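Local coordinates for protein valine-pyruvate aminotransferase (Salmonella typhimurium, PDB 3G7Q) that catalyses the pyridoxal 5'-phosphate-dependent transfer of the amino group of valine to pyruvate, probably serving alanine biosynthesis, at residues Q48-T53 and C291-R296; S61-D66 and G73-T78; A83-L88 and W94-Q99; V224-I229 and N297-L302. All blocks are in the same frame, centred on the assembly; numbering follows the deposited sequence. Where two conformers were deposited one is given.

Contact 1 (Q48-T53 and C291-R296); sequences QDYFQT and CEMIKR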
loop_
_atom_site.group_PDB
_atom_site.type_symbol
_atom_site.label_atom_id
_atom_site.label_comp_id
_atom_site.label_asym_id
_atom_site.label_seq_id
_atom_site.Cartn_x
_atom_site.Cartn_y
_atom_site.Cartn_z
ATOM N N GLN A 48 -10.998 22.563 2.413
ATOM C CA GLN A 48 -9.991 22.803 1.368
ATOM C C GLN A 48 -9.130 24.001 1.745
ATOM O O GLN A 48 -7.900 23.967 1.595
ATOM C CB GLN A 48 -10.661 22.998 0.021
ATOM C CG GLN A 48 -11.451 21.772 -0.487
ATOM C CD GLN A 48 -10.603 20.539 -0.815
ATOM O OE1 GLN A 48 -11.135 19.441 -0.983
ATOM N NE2 GLN A 48 -9.288 20.722 -0.938
ATOM N N ASP A 49 -9.757 25.045 2.291
ATOM C CA ASP A 49 -9.011 26.217 2.745
ATOM C C ASP A 49 -8.064 25.841 3.888
ATOM O O ASP A 49 -6.903 26.253 3.901
ATOM C CB ASP A 49 -9.965 27.326 3.239
ATOM C CG ASP A 49 -10.801 27.943 2.125
ATOM O OD1 ASP A 49 -10.497 27.756 0.921
ATOM O OD2 ASP A 49 -11.779 28.647 2.473
ATOM N N TYR A 50 -8.567 25.064 4.844
ATOM C CA TYR A 50 -7.754 24.600 5.958
ATOM C C TYR A 50 -6.539 23.817 5.462
ATOM O O TYR A 50 -5.425 24.102 5.857
ATOM C CB TYR A 50 -8.563 23.703 6.908
ATOM C CG TYR A 50 -7.702 23.179 8.019
ATOM C CD1 TYR A 50 -7.487 23.929 9.181
ATOM C CD2 TYR A 50 -7.067 21.942 7.902
ATOM C CE1 TYR A 50 -6.672 23.452 10.191
ATOM C CE2 TYR A 50 -6.240 21.475 8.892
ATOM C CZ TYR A 50 -6.049 22.216 10.037
ATOM O OH TYR A 50 -5.227 21.719 11.017
ATOM N N PHE A 51 -6.756 22.827 4.598
ATOM C CA PHE A 51 -5.621 22.034 4.085
ATOM C C PHE A 51 -4.631 22.865 3.280
ATOM O O PHE A 51 -3.412 22.625 3.344
ATOM C CB PHE A 51 -6.099 20.854 3.255
ATOM C CG PHE A 51 -6.892 19.813 4.045
ATOM C CD1 PHE A 51 -6.410 19.287 5.239
ATOM C CD2 PHE A 51 -8.058 19.290 3.537
ATOM C CE1 PHE A 51 -7.132 18.315 5.939
ATOM C CE2 PHE A 51 -8.792 18.321 4.258
ATOM C CZ PHE A 51 -8.320 17.850 5.461
ATOM N N GLN A 52 -5.127 23.825 2.501
ATOM C CA GLN A 52 -4.232 24.687 1.736
ATOM C C GLN A 52 -3.317 25.488 2.664
ATOM O O GLN A 52 -2.099 25.616 2.417
ATOM C CB GLN A 52 -5.020 25.606 0.801
ATOM C CG GLN A 52 -4.166 26.581 0.017
ATOM C CD GLN A 52 -3.148 25.904 -0.905
ATOM O OE1 GLN A 52 -3.409 24.833 -1.459
ATOM N NE2 GLN A 52 -2.040 26.563 -1.121
ATOM N N THR A 53 -3.877 26.018 3.745
ATOM C CA THR A 53 -3.079 26.777 4.696
ATOM C C THR A 53 -2.108 25.862 5.441
ATOM O O THR A 53 -0.959 26.212 5.657
ATOM C CB THR A 53 -3.991 27.523 5.700
ATOM O OG1 THR A 53 -4.861 28.380 4.962
ATOM C CG2 THR A 53 -3.170 28.348 6.700
ATOM N N CYS A 291 -0.127 14.385 12.371
ATOM C CA CYS A 291 0.654 14.832 13.523
ATOM C C CYS A 291 0.436 16.322 13.774
ATOM O O CYS A 291 0.236 16.760 14.911
ATOM C CB CYS A 291 2.149 14.602 13.339
ATOM S SG CYS A 291 2.736 12.954 13.622
ATOM N N GLU A 292 0.472 17.092 12.692
ATOM C CA GLU A 292 0.307 18.527 12.769
ATOM C C GLU A 292 -1.094 18.901 13.228
ATOM O O GLU A 292 -1.245 19.780 14.082
ATOM C CB GLU A 292 0.625 19.151 11.408
ATOM C CG GLU A 292 0.920 20.611 11.408
ATOM C CD GLU A 292 2.114 21.001 12.296
ATOM O OE1 GLU A 292 3.083 20.225 12.487
ATOM O OE2 GLU A 292 2.027 22.100 12.843
HETATM N N MSE A 293 -2.120 18.248 12.671
HETATM C CA MSE A 293 -3.492 18.540 13.082
HETATM C C MSE A 293 -3.717 18.208 14.557
HETATM O O MSE A 293 -4.410 18.948 15.265
HETATM C CB MSE A 293 -4.517 17.800 12.202
HETATM C CG MSE A 293 -4.566 18.350 10.791
HETATM SE SE MSE A 293 -5.941 17.518 9.725
HETATM C CE MSE A 293 -5.094 15.835 9.551
ATOM N N ILE A 294 -3.127 17.111 15.025
ATOM C CA ILE A 294 -3.261 16.720 16.440
ATOM C C ILE A 294 -2.554 17.738 17.336
ATOM O O ILE A 294 -3.110 18.186 18.341
ATOM C CB ILE A 294 -2.719 15.308 16.688
ATOM C CG1 ILE A 294 -3.648 14.290 16.034
ATOM C CG2 ILE A 294 -2.590 15.024 18.195
ATOM C CD1 ILE A 294 -3.061 12.897 15.915
ATOM N N LYS A 295 -1.342 18.115 16.950
ATOM C CA LYS A 295 -0.556 19.132 17.678
ATOM C C LYS A 295 -1.276 20.471 17.780
ATOM O O LYS A 295 -1.231 21.131 18.818
ATOM C CB LYS A 295 0.780 19.336 16.966
ATOM C CG LYS A 295 1.711 20.352 17.583
ATOM C CD LYS A 295 3.017 20.451 16.781
ATOM N N ARG A 296 -1.956 20.865 16.702
ATOM C CA ARG A 296 -2.689 22.119 16.676
ATOM C C ARG A 296 -4.092 22.022 17.285
ATOM O O ARG A 296 -4.812 23.022 17.310
ATOM C CB ARG A 296 -2.806 22.616 15.242
ATOM C CG ARG A 296 -1.481 22.890 14.574
ATOM C CD ARG A 296 -1.677 23.322 13.154
ATOM N NE ARG A 296 -0.368 23.573 12.545
ATOM C CZ ARG A 296 -0.155 24.372 11.501
ATOM N NH1 ARG A 296 -1.145 25.067 10.939
ATOM N NH2 ARG A 296 1.077 24.510 11.037
#
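Tyr50 lays the rim of its phenol against the side chain of Met293, a selenomethionine in this crystal, and shows how one flexible selenoether chain can join two helices through two aromatic rings. Met293 CG lies 3.4 Å from Tyr50 OH, at the edge of the phenol and near its plane, and Tyr50 CE2 lies 4.1 Å from Met293 SE. With CG opposite the backbone N (chi1 177°), the tyrosine leaves helix 45-61 across the gap to helix 285-295. The selenium then serves a second ring: Phe51 CE1 is 4.0 Å from Met293 SE, which sits at the edge of the phenyl group, whereas it stands oblique to the phenol. A bend at the last torsion of Met293 (chi3 -71°) turns CE away from Tyr50. The hydroxyl is hydrogen-bonded to Asp298, so the phenol is anchored beyond the pair.

Beside this apolar centre, Arg296 grips Glu292 side-on with two nitrogens directed at one oxygen. Arg296 NE donates to the anti lone pair of Glu292 OE2 at 2.8 Å, while Arg296 NH2 meets the same OE2 at 3.2 Å from above the carboxylate plane. The two bonds should limit rotation of the guanidinium group, whose remaining NH1 forms a salt bridge with Asp57 of helix 45-61, a second tie between the helices. Gln52, which follows Phe51, is hydrogen-bonded to Val59 of the second subunit. The contact is thus a double Met-aromatic link between two helices of a class I aminotransferase, made close to where the subunits meet.

Contact 2 (S61-D66 and G73-T78); sequences SGKAAD and GPQGKT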
loop_
_atom_site.group_PDB
_atom_site.type_symbol
_atom_site.label_atom_id
_atom_site.label_comp_id
_atom_site.label_asym_id
_atom_site.label_seq_id
_atom_site.Cartn_x
_atom_site.Cartn_y
_atom_site.Cartn_z
ATOM N N SER A 61 7.923 25.370 6.584
ATOM C CA SER A 61 8.706 24.974 7.765
ATOM C C SER A 61 9.667 23.816 7.511
ATOM O O SER A 61 10.444 23.466 8.407
ATOM C CB SER A 61 7.773 24.576 8.899
ATOM O OG SER A 61 7.060 23.395 8.586
ATOM N N GLY A 62 9.631 23.222 6.313
ATOM C CA GLY A 62 10.494 22.068 6.003
ATOM C C GLY A 62 9.818 20.735 6.317
ATOM O O GLY A 62 10.354 19.670 5.989
ATOM N N LYS A 63 8.643 20.771 6.930
ATOM C CA LYS A 63 7.958 19.535 7.339
ATOM C C LYS A 63 7.448 18.682 6.178
ATOM O O LYS A 63 7.465 17.449 6.280
ATOM C CB LYS A 63 6.832 19.835 8.301
ATOM C CG LYS A 63 7.302 20.369 9.660
ATOM C CD LYS A 63 6.093 20.805 10.474
ATOM C CE LYS A 63 6.476 21.466 11.798
ATOM N NZ LYS A 63 5.286 22.108 12.456
ATOM N N ALA A 64 7.031 19.313 5.075
ATOM C CA ALA A 64 6.554 18.565 3.925
ATOM C C ALA A 64 7.720 17.805 3.306
ATOM O O ALA A 64 7.612 16.610 3.006
ATOM C CB ALA A 64 5.907 19.481 2.894
ATOM N N ALA A 65 8.838 18.501 3.128
ATOM C CA ALA A 65 10.032 17.874 2.582
ATOM C C ALA A 65 10.503 16.750 3.502
ATOM O O ALA A 65 10.892 15.688 3.015
ATOM C CB ALA A 65 11.151 18.903 2.354
ATOM N N ASP A 66 10.462 16.961 4.817
ATOM C CA ASP A 66 10.885 15.918 5.765
ATOM C C ASP A 66 10.029 14.649 5.603
ATOM O O ASP A 66 10.534 13.529 5.659
ATOM C CB ASP A 66 10.758 16.383 7.208
ATOM C CG ASP A 66 11.816 17.376 7.634
ATOM O OD1 ASP A 66 12.829 17.568 6.930
ATOM O OD2 ASP A 66 11.626 17.964 8.728
ATOM N N GLY A 73 10.435 9.984 8.962
ATOM C CA GLY A 73 10.870 11.302 9.428
ATOM C C GLY A 73 10.400 11.702 10.814
ATOM O O GLY A 73 9.779 10.894 11.512
ATOM N N PRO A 74 10.687 12.962 11.221
ATOM C CA PRO A 74 10.278 13.516 12.527
ATOM C C PRO A 74 8.773 13.491 12.782
ATOM O O PRO A 74 8.350 13.580 13.929
ATOM C CB PRO A 74 10.756 14.973 12.462
ATOM C CG PRO A 74 11.835 14.973 11.458
ATOM C CD PRO A 74 11.446 13.951 10.434
ATOM N N GLN A 75 7.976 13.458 11.719
ATOM C CA GLN A 75 6.526 13.329 11.837
ATOM C C GLN A 75 6.089 12.078 11.080
ATOM O O GLN A 75 4.998 12.036 10.486
ATOM C CB GLN A 75 5.826 14.559 11.291
ATOM C CG GLN A 75 6.131 15.815 12.054
ATOM C CD GLN A 75 5.336 16.976 11.523
ATOM O OE1 GLN A 75 5.363 17.247 10.320
ATOM N NE2 GLN A 75 4.621 17.679 12.410
ATOM N N GLY A 76 6.951 11.057 11.135
ATOM C CA GLY A 76 6.726 9.799 10.449
ATOM C C GLY A 76 5.849 8.877 11.258
ATOM O O GLY A 76 5.271 9.294 12.280
ATOM N N LYS A 77 5.753 7.629 10.788
ATOM C CA LYS A 77 4.981 6.592 11.457
ATOM C C LYS A 77 5.188 6.636 12.973
ATOM O O LYS A 77 4.216 6.698 13.721
ATOM C CB LYS A 77 5.337 5.201 10.918
ATOM N N THR A 78 6.432 6.695 13.424
ATOM C CA THR A 78 6.717 6.692 14.868
ATOM C C THR A 78 6.152 7.884 15.652
ATOM O O THR A 78 5.538 7.700 16.718
ATOM C CB THR A 78 8.228 6.580 15.125
ATOM O OG1 THR A 78 8.728 5.420 14.436
ATOM C CG2 THR A 78 8.534 6.474 16.626
HETATM O O HOH W 1 7.375 16.256 8.710
#
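Lys63 O and Gln75 OE1 are joined by one water molecule, which donates to both: 2.7 Å to Lys63 O and 2.8 Å to Gln75 OE1. No direct hydrogen bond spans the two segments, so this bridge is their polar link, a simple case of a water fitted between a helix start and a neighbouring turn. The same amide oxygen also rests against the lysine's aliphatic chain, with Gln75 OE1 3.6 Å from Lys63 CB and equally near Lys63 CD. Both chains run extended beyond CG and pass at a slant, which brings Lys63 NZ and Gln75 NE2 to a shared target: NZ forms a salt bridge with Glu292 OE1, and NE2 is hydrogen-bonded to that oxygen. Farther along, the approach is looser; Asp66 OD2 is 4.1 Å from Pro74 CG, and the two side chains stand nearly perpendicular.

Gly62, with positive phi, is the first residue to leave helical angles after helix 45-61 and also the N-cap of helix 63-69. Gly76 is the N-cap of helix 77-92. The contact therefore sets the first turn of helix 63-69 against the turn that leads into helix 77-92, with Gln75 packed on Ala288 and Cys291 of helix 285-295 and on Met58 of helix 45-61.

Contact 3 (A83-L88 and W94-Q99); sequences ALAVLL and WDIEPQ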
loop_
_atom_site.group_PDB
_atom_site.type_symbol
_atom_site.label_atom_id
_atom_site.label_comp_id
_atom_site.label_asym_id
_atom_site.label_seq_id
_atom_site.Cartn_x
_atom_site.Cartn_y
_atom_site.Cartn_z
ATOM N N ALA A 83 1.509 10.255 18.856
ATOM C CA ALA A 83 0.485 11.303 18.823
ATOM C C ALA A 83 -0.928 10.736 18.910
ATOM O O ALA A 83 -1.772 11.250 19.665
ATOM C CB ALA A 83 0.632 12.153 17.552
ATOM N N LEU A 84 -1.186 9.689 18.145
ATOM C CA LEU A 84 -2.489 9.021 18.182
ATOM C C LEU A 84 -2.751 8.379 19.549
ATOM O O LEU A 84 -3.880 8.410 20.044
ATOM C CB LEU A 84 -2.568 7.949 17.109
ATOM C CG LEU A 84 -2.794 8.369 15.665
ATOM C CD1 LEU A 84 -2.548 7.187 14.693
ATOM C CD2 LEU A 84 -4.191 8.925 15.490
ATOM N N ALA A 85 -1.726 7.767 20.132
ATOM C CA ALA A 85 -1.853 7.175 21.458
ATOM C C ALA A 85 -2.259 8.251 22.472
ATOM O O ALA A 85 -3.241 8.074 23.206
ATOM C CB ALA A 85 -0.556 6.457 21.891
ATOM N N VAL A 86 -1.515 9.360 22.502
ATOM C CA VAL A 86 -1.826 10.459 23.424
ATOM C C VAL A 86 -3.230 11.005 23.169
ATOM O O VAL A 86 -3.988 11.220 24.117
ATOM C CB VAL A 86 -0.758 11.587 23.358
ATOM C CG1 VAL A 86 -1.174 12.774 24.183
ATOM C CG2 VAL A 86 0.593 11.064 23.853
ATOM N N LEU A 87 -3.601 11.170 21.903
ATOM C CA LEU A 87 -4.928 11.659 21.559
ATOM C C LEU A 87 -6.036 10.779 22.122
ATOM O O LEU A 87 -7.005 11.292 22.745
ATOM C CB LEU A 87 -5.109 11.716 20.043
ATOM C CG LEU A 87 -6.475 12.132 19.498
ATOM C CD1 LEU A 87 -6.721 13.594 19.832
ATOM C CD2 LEU A 87 -6.566 11.885 17.988
ATOM N N LEU A 88 -5.921 9.473 21.896
ATOM C CA LEU A 88 -6.978 8.542 22.332
ATOM C C LEU A 88 -6.998 8.378 23.847
ATOM O O LEU A 88 -8.083 8.298 24.459
ATOM C CB LEU A 88 -6.852 7.193 21.616
ATOM C CG LEU A 88 -7.094 7.230 20.098
ATOM C CD1 LEU A 88 -6.774 5.855 19.497
ATOM C CD2 LEU A 88 -8.518 7.708 19.687
ATOM N N TRP A 94 -8.975 5.838 26.737
ATOM C CA TRP A 94 -8.590 4.482 26.328
ATOM C C TRP A 94 -7.124 4.215 26.703
ATOM O O TRP A 94 -6.257 5.071 26.500
ATOM C CB TRP A 94 -8.803 4.249 24.832
ATOM C CG TRP A 94 -10.217 4.316 24.351
ATOM C CD1 TRP A 94 -11.355 4.302 25.105
ATOM C CD2 TRP A 94 -10.642 4.259 22.988
ATOM N NE1 TRP A 94 -12.464 4.319 24.287
ATOM C CE2 TRP A 94 -12.053 4.294 22.984
ATOM C CE3 TRP A 94 -9.964 4.221 21.770
ATOM C CZ2 TRP A 94 -12.796 4.270 21.811
ATOM C CZ3 TRP A 94 -10.704 4.203 20.600
ATOM C CH2 TRP A 94 -12.106 4.241 20.629
ATOM N N ASP A 95 -6.847 3.026 27.240
ATOM C CA ASP A 95 -5.489 2.669 27.656
ATOM C C ASP A 95 -4.706 2.173 26.428
ATOM O O ASP A 95 -4.445 0.993 26.273
ATOM C CB ASP A 95 -5.553 1.627 28.767
ATOM C CG ASP A 95 -4.195 1.284 29.336
ATOM O OD1 ASP A 95 -3.199 1.973 29.032
ATOM O OD2 ASP A 95 -4.137 0.307 30.108
ATOM N N ILE A 96 -4.346 3.116 25.565
ATOM C CA ILE A 96 -3.653 2.836 24.315
ATOM C C ILE A 96 -2.210 3.310 24.408
ATOM O O ILE A 96 -1.946 4.358 24.958
ATOM C CB ILE A 96 -4.354 3.571 23.136
ATOM C CG1 ILE A 96 -5.787 3.076 22.952
ATOM C CG2 ILE A 96 -3.647 3.358 21.806
ATOM C CD1 ILE A 96 -5.894 1.578 22.897
ATOM N N GLU A 97 -1.276 2.510 23.898
ATOM C CA GLU A 97 0.114 2.894 23.819
ATOM C C GLU A 97 0.504 2.708 22.366
ATOM O O GLU A 97 -0.242 2.095 21.618
ATOM C CB GLU A 97 0.973 2.013 24.717
ATOM C CG GLU A 97 0.785 2.226 26.221
ATOM C CD GLU A 97 1.240 3.598 26.715
ATOM O OE1 GLU A 97 1.770 4.405 25.914
ATOM O OE2 GLU A 97 1.076 3.862 27.925
ATOM N N PRO A 98 1.674 3.235 21.945
ATOM C CA PRO A 98 2.096 3.039 20.541
ATOM C C PRO A 98 2.118 1.577 20.081
ATOM O O PRO A 98 1.859 1.298 18.918
ATOM C CB PRO A 98 3.507 3.640 20.515
ATOM C CG PRO A 98 3.483 4.667 21.575
ATOM C CD PRO A 98 2.617 4.095 22.678
ATOM N N GLN A 99 2.367 0.651 21.003
ATOM C CA GLN A 99 2.404 -0.783 20.697
ATOM C C GLN A 99 1.019 -1.348 20.381
ATOM O O GLN A 99 0.907 -2.509 19.984
ATOM C CB GLN A 99 2.987 -1.598 21.851
ATOM C CG GLN A 99 4.166 -0.961 22.553
ATOM C CD GLN A 99 3.725 0.027 23.629
ATOM O OE1 GLN A 99 2.993 -0.329 24.561
ATOM N NE2 GLN A 99 4.183 1.260 23.509
#
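The indole of Trp94 receives Leu88 obliquely, with Leu88 CD2 4.2 Å from Trp94 CZ3. Trp94 also packs on Pro236, and Leu88 on Ile262 of strand 259-262. At the main chain, Trp94 N donates to Leu88 O over 3.5 Å, a weak but fairly straight bond (161°) that ties the chain back to helix 77-92 after its end.

The loop runs back along the helix that it has just left and delivers the chain to strand 101-104, an outermost strand of the seven-stranded mixed sheet in the large domain of these aminotransferases. An inverse gamma turn centred on Asp95 starts the return. Ala85, with only a methyl group to offer, lets the loop come close, its CA lying 5.3 Å from Glu97 CA. Its CB touches backbone as much as side chain, at 3.9 Å from Glu97 C and 4.0 Å from Pro98 CD. Ile96 is buried next to Leu88, Ile262 and Trp238. Glu97 turns its carboxylate to Arg89, which forms a salt bridge through NH1, and that same NH1 is hydrogen-bonded to Ile96 O.

Contact 4 (V224-I229 and N297-L302); sequences VPFPGI and NDLLRL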
loop_
_atom_site.group_PDB
_atom_site.type_symbol
_atom_site.label_atom_id
_atom_site.label_comp_id
_atom_site.label_asym_id
_atom_site.label_seq_id
_atom_site.Cartn_x
_atom_site.Cartn_y
_atom_site.Cartn_z
ATOM N N VAL A 224 -16.235 8.523 15.176
ATOM C CA VAL A 224 -15.606 9.381 16.162
ATOM C C VAL A 224 -14.315 8.741 16.615
ATOM O O VAL A 224 -14.272 7.537 16.775
ATOM C CB VAL A 224 -16.610 9.527 17.354
ATOM C CG1 VAL A 224 -15.928 9.828 18.634
ATOM C CG2 VAL A 224 -17.697 10.538 16.988
ATOM N N PRO A 225 -13.291 9.539 16.947
ATOM C CA PRO A 225 -13.188 10.985 16.994
ATOM C C PRO A 225 -12.948 11.693 15.656
ATOM O O PRO A 225 -13.114 12.897 15.604
ATOM C CB PRO A 225 -11.997 11.216 17.949
ATOM C CG PRO A 225 -11.184 10.013 17.793
ATOM C CD PRO A 225 -12.108 8.894 17.540
ATOM N N PHE A 226 -12.552 10.961 14.611
ATOM C CA PHE A 226 -12.388 11.535 13.270
ATOM C C PHE A 226 -12.709 10.457 12.246
ATOM O O PHE A 226 -12.316 9.317 12.426
ATOM C CB PHE A 226 -10.977 12.096 13.047
ATOM C CG PHE A 226 -9.890 11.088 13.209
ATOM C CD1 PHE A 226 -9.467 10.331 12.138
ATOM C CD2 PHE A 226 -9.296 10.896 14.447
ATOM C CE1 PHE A 226 -8.475 9.373 12.300
ATOM C CE2 PHE A 226 -8.313 9.966 14.601
ATOM C CZ PHE A 226 -7.908 9.209 13.538
ATOM N N PRO A 227 -13.373 10.813 11.138
ATOM C CA PRO A 227 -13.819 12.151 10.728
ATOM C C PRO A 227 -15.126 12.649 11.318
ATOM O O PRO A 227 -15.519 13.790 11.065
ATOM C CB PRO A 227 -13.938 11.996 9.215
ATOM C CG PRO A 227 -14.445 10.605 9.068
ATOM C CD PRO A 227 -13.682 9.809 10.102
ATOM N N GLY A 228 -15.794 11.840 12.123
ATOM C CA GLY A 228 -16.999 12.297 12.810
ATOM C C GLY A 228 -18.237 12.454 11.954
ATOM O O GLY A 228 -19.121 13.216 12.291
ATOM N N ILE A 229 -18.313 11.700 10.869
ATOM C CA ILE A 229 -19.491 11.724 9.983
ATOM C C ILE A 229 -20.528 10.733 10.538
ATOM O O ILE A 229 -20.786 9.649 9.951
ATOM C CB ILE A 229 -19.112 11.427 8.524
ATOM C CG1 ILE A 229 -17.950 12.319 8.031
ATOM C CG2 ILE A 229 -20.382 11.640 7.600
ATOM C CD1 ILE A 229 -17.306 11.940 6.734
ATOM N N ASN A 297 -4.461 20.841 17.772
ATOM C CA ASN A 297 -5.774 20.590 18.366
ATOM C C ASN A 297 -6.894 20.917 17.368
ATOM O O ASN A 297 -7.917 21.492 17.736
ATOM C CB ASN A 297 -5.943 21.366 19.681
ATOM C CG ASN A 297 -7.073 20.826 20.541
ATOM O OD1 ASN A 297 -7.211 19.611 20.724
ATOM N ND2 ASN A 297 -7.881 21.727 21.086
ATOM N N ASP A 298 -6.681 20.543 16.106
ATOM C CA ASP A 298 -7.646 20.782 15.041
ATOM C C ASP A 298 -8.396 19.533 14.595
ATOM O O ASP A 298 -9.457 19.655 13.988
ATOM C CB ASP A 298 -6.938 21.327 13.804
ATOM C CG ASP A 298 -6.422 22.730 13.994
ATOM O OD1 ASP A 298 -7.002 23.468 14.811
ATOM O OD2 ASP A 298 -5.452 23.082 13.284
ATOM N N LEU A 299 -7.867 18.345 14.867
ATOM C CA LEU A 299 -8.456 17.134 14.274
ATOM C C LEU A 299 -9.891 16.874 14.759
ATOM O O LEU A 299 -10.818 16.721 13.956
ATOM C CB LEU A 299 -7.523 15.939 14.514
ATOM C CG LEU A 299 -7.924 14.590 13.919
ATOM C CD1 LEU A 299 -8.099 14.704 12.404
ATOM C CD2 LEU A 299 -6.882 13.511 14.329
ATOM N N LEU A 300 -10.083 16.852 16.072
ATOM C CA LEU A 300 -11.418 16.667 16.614
ATOM C C LEU A 300 -12.328 17.864 16.330
ATOM O O LEU A 300 -13.503 17.695 15.986
ATOM C CB LEU A 300 -11.344 16.373 18.138
ATOM C CG LEU A 300 -11.043 14.910 18.532
ATOM C CD1 LEU A 300 -9.893 14.322 17.755
ATOM C CD2 LEU A 300 -10.804 14.746 20.049
ATOM N N ARG A 301 -11.796 19.088 16.463
ATOM C CA ARG A 301 -12.589 20.295 16.228
ATOM C C ARG A 301 -13.191 20.334 14.819
ATOM O O ARG A 301 -14.376 20.678 14.612
ATOM C CB ARG A 301 -11.697 21.540 16.413
ATOM C CG ARG A 301 -12.391 22.878 16.138
ATOM C CD ARG A 301 -11.467 24.085 16.387
ATOM N NE ARG A 301 -10.361 24.170 15.436
ATOM C CZ ARG A 301 -10.465 24.683 14.208
ATOM N NH1 ARG A 301 -11.618 25.151 13.754
ATOM N NH2 ARG A 301 -9.408 24.731 13.415
ATOM N N LEU A 302 -12.362 20.018 13.846
ATOM C CA LEU A 302 -12.800 20.079 12.451
ATOM C C LEU A 302 -13.825 18.990 12.186
ATOM O O LEU A 302 -14.829 19.235 11.511
ATOM C CB LEU A 302 -11.613 19.965 11.513
ATOM C CG LEU A 302 -10.690 21.186 11.467
ATOM C CD1 LEU A 302 -9.476 20.836 10.581
ATOM C CD2 LEU A 302 -11.427 22.463 11.000
#
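Phe226 and Leu299 form the close-packed half of this contact, at a junction where a proline-rich loop meets the first turn of the long helix 299-325. In class I aminotransferases a long helix of this kind links the large domain to the small one. Here its approach is set by a Schellman motif that ends the preceding helix at Asn297, where phi is positive. The loop is shaped in turn by cis peptide bonds before Pro225 and before Pro227.

Leu299 lays its two methyl branches along Phe226, one by the ring and one by CB. Its CD2 is 3.6 Å from Phe226 CD2, obliquely placed, and its CD1 is 3.9 Å from Phe226 CB. Phe226 holds CG between its backbone N and carbonyl carbon (chi1 59°), a crowded position that aims the ring toward the helix start. Both residues are buried; Met246 of strand 242-247 touches the Phe226 side chain, and Leu87 of helix 77-92 touches the leucine.

The second pairing has fewer close atom pairs, and one partner, Leu300, is partly exposed. Leu300 CD1 rests 3.8 Å from Pro225 CB, with Leu87 and Thr91 alongside the leucine. On the solvent side, the exposed Asn297 and Arg301 take no part across the interface. Arg301 instead folds back upon its own helix start, where Leu302 CG lies over one face of its guanidinium. Arg301 NH2 donates to Asp298 OD1 at 3.1 Å; the oxygen lies in the guanidinium plane, while the nitrogen stands 71° out of the carboxylate plane.

All four contacts belong to the class I aminotransferase fold and join helices to one another or to loops. Contacts 2 and 3 come in series inside the chain span bridged by contact 1, and both use helix 77-92, with centres about 20 Å apart. Contact 4 interleaves with contact 1: helix 285-295 leads through a short turn into helix 299-325, and their centres are about 12 Å apart. Contacts 1 and 2 touch through Glu292, and contacts 3 and 4 through leucines of helix 77-92, while contacts 2 and 4 do not meet. Distant parts of the sequence are thereby tied into one body, running from the subunit boundary beside helix 45-61 to the loops around the large mixed sheet.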